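Local atomic coordinates of periplasmic binding protein/LacI transcriptional regulator (PDB entry 3CTP), a protein that binds the sugar beta-D-xylulofuranose between the two lobes of a periplasmic-binding-protein-like domain and probably regulates transcription as a LacI-family DNA-binding repressor. Residues E182-E185 with A186-L189. Residues are numbered along the deposited sequence; the frame is centred on the assembly and turned at random.
Sequences EVFE and ATEL
The carbonyl oxygen of F184 is met by E188 N at 3.1 Å, nearly in line with its C=O bond; T187 OG1 lies 3.2 Å from F184 O, a possible second bond to that oxygen, since the hydroxyl proton could go elsewhere. A chi1 of 59° swings the T187 hydroxyl back toward the start of the helix, where OG1 is also 3.2 Å from F184 CB. One residue on, L189 N donates to E185 O at 3.0 Å. F184 is the N-cap residue of helix 185-200, which follows strand 175-179 in one lobe of the periplasmic-binding-protein fold; A186 and T187 in this first turn touch the bound beta-D-xylulofuranose, and the F184 ring makes a cation-pi contact with R124, itself a residue of the sugar pocket. E188 CG sits 3.4 Å from E182 O, and the bend at chi2 (-67°) lays the carboxylate against E182, with E188 CD 3.9 Å from E182 CG. The carboxylates of E182 and E188 stay apart, OE1 to OE1 5.0 Å, and K179 forms a salt bridge with E188 OE2, which would lessen any repulsion between the two like charges. E185 OE1 hydrogen-bonds to ND1 of H144, and E185 N to OD1 of N143.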
ATOM      1  N   GLU A 182      14.205  -9.557 -14.168  1.00 12.70           N
ATOM      2  CA  GLU A 182      15.502 -10.177 -13.967  1.00 13.40           C
ATOM      3  C   GLU A 182      16.389  -9.473 -12.933  1.00 11.93           C
ATOM      4  O   GLU A 182      17.283 -10.112 -12.333  1.00 13.00           O
ATOM      5  CB  GLU A 182      16.240 -10.268 -15.308  1.00 16.43           C
ATOM      6  CG  GLU A 182      17.519 -11.043 -15.266  1.00 30.26           C
ATOM      7  CD  GLU A 182      18.127 -11.187 -16.648  1.00 30.50           C
ATOM      8  OE1 GLU A 182      17.350 -11.334 -17.625  1.00 34.47           O
ATOM      9  OE2 GLU A 182      19.368 -11.148 -16.748  1.00 35.92           O
ATOM     10  N   VAL A 183      16.155  -8.177 -12.731  1.00 10.78           N
ATOM     11  CA  VAL A 183      16.977  -7.410 -11.802  1.00 10.69           C
ATOM     12  C   VAL A 183      16.611  -7.668 -10.346  1.00 10.37           C
ATOM     13  O   VAL A 183      17.289  -7.147  -9.464  1.00 10.65           O
ATOM     14  CB  VAL A 183      16.882  -5.903 -12.090  1.00 13.64           C
ATOM     15  CG1 VAL A 183      17.504  -5.622 -13.463  1.00 23.32           C
ATOM     16  CG2 VAL A 183      15.457  -5.416 -12.029  1.00 16.44           C
ATOM     17  N   PHE A 184      15.551  -8.445 -10.081  1.00  8.75           N
ATOM     18  CA  PHE A 184      15.210  -8.798  -8.698  1.00  8.25           C
ATOM     19  C   PHE A 184      15.832 -10.157  -8.407  1.00  8.50           C
ATOM     20  O   PHE A 184      15.328 -11.188  -8.892  1.00  9.17           O
ATOM     21  CB  PHE A 184      13.688  -8.938  -8.511  1.00  9.49           C
ATOM     22  CG  PHE A 184      12.870  -7.687  -8.814  1.00  8.56           C
ATOM     23  CD1 PHE A 184      13.455  -6.433  -8.966  1.00 10.58           C
ATOM     24  CD2 PHE A 184      11.480  -7.806  -8.888  1.00  8.21           C
ATOM     25  CE1 PHE A 184      12.645  -5.297  -9.238  1.00  9.31           C
ATOM     26  CE2 PHE A 184      10.679  -6.700  -9.115  1.00 10.90           C
ATOM     27  CZ  PHE A 184      11.274  -5.448  -9.286  1.00 10.23           C
ATOM     28  N   GLU A 185      16.918 -10.187  -7.635  1.00  8.15           N
ATOM     29  CA  GLU A 185      17.542 -11.468  -7.316  1.00  8.90           C
ATOM     30  C   GLU A 185      16.524 -12.443  -6.719  1.00  8.87           C
ATOM     31  O   GLU A 185      16.619 -13.648  -6.938  1.00  9.50           O
ATOM     32  CB  GLU A 185      18.715 -11.271  -6.327  1.00 10.59           C
ATOM     33  CG  GLU A 185      19.911 -10.597  -6.976  1.00 13.81           C
ATOM     34  CD  GLU A 185      21.124 -10.545  -6.059  1.00 14.81           C
ATOM     35  OE1 GLU A 185      21.373 -11.528  -5.334  1.00 17.74           O
ATOM     36  OE2 GLU A 185      21.763  -9.495  -6.036  1.00 14.92           O
ATOM     37  N   ALA A 186      15.597 -11.925  -5.920  1.00  7.88           N
ATOM     38  CA  ALA A 186      14.644 -12.804  -5.245  1.00  9.19           C
ATOM     39  C   ALA A 186      13.759 -13.532  -6.234  1.00  8.90           C
ATOM     40  O   ALA A 186      13.496 -14.723  -6.079  1.00  8.83           O
ATOM     41  CB  ALA A 186      13.798 -12.012  -4.260  1.00  9.71           C
ATOM     42  N   THR A 187      13.251 -12.809  -7.234  1.00  8.09           N
ATOM     43  CA  THR A 187      12.362 -13.485  -8.174  1.00  7.22           C
ATOM     44  C   THR A 187      13.135 -14.415  -9.098  1.00  8.85           C
ATOM     45  O   THR A 187      12.584 -15.425  -9.592  1.00  9.63           O
ATOM     46  CB  THR A 187      11.451 -12.505  -8.956  1.00  9.36           C
ATOM     47  OG1 THR A 187      12.239 -11.566  -9.683  1.00  9.63           O
ATOM     48  CG2 THR A 187      10.602 -11.714  -7.973  1.00 10.26           C
ATOM     49  N   GLU A 188      14.391 -14.094  -9.356  1.00  8.19           N
ATOM     50  CA  GLU A 188      15.211 -15.011 -10.163  1.00  8.41           C
ATOM     51  C   GLU A 188      15.387 -16.334  -9.413  1.00  8.74           C
ATOM     52  O   GLU A 188      15.329 -17.398 -10.018  1.00  9.07           O
ATOM     53  CB  GLU A 188      16.582 -14.421 -10.484  1.00  9.66           C
ATOM     54  CG  GLU A 188      16.528 -13.294 -11.534  1.00 11.84           C
ATOM     55  CD  GLU A 188      16.108 -13.835 -12.898  1.00 17.15           C
ATOM     56  OE1 GLU A 188      16.961 -14.388 -13.622  1.00 20.12           O
ATOM     57  OE2 GLU A 188      14.924 -13.739 -13.243  1.00 15.16           O
ATOM     58  N   LEU A 189      15.602 -16.260  -8.104  1.00  8.37           N
ATOM     59  CA  LEU A 189      15.735 -17.504  -7.332  1.00  8.53           C
ATOM     60  C   LEU A 189      14.407 -18.259  -7.287  1.00  8.99           C
ATOM     61  O   LEU A 189      14.389 -19.500  -7.353  1.00  9.66           O
ATOM     62  CB  LEU A 189      16.249 -17.183  -5.926  1.00  8.97           C
ATOM     63  CG  LEU A 189      17.735 -16.845  -5.866  1.00 14.83           C
ATOM     64  CD1 LEU A 189      18.075 -16.313  -4.476  1.00 16.66           C
ATOM     65  CD2 LEU A 189      18.556 -18.086  -6.214  1.00 15.90           C
TER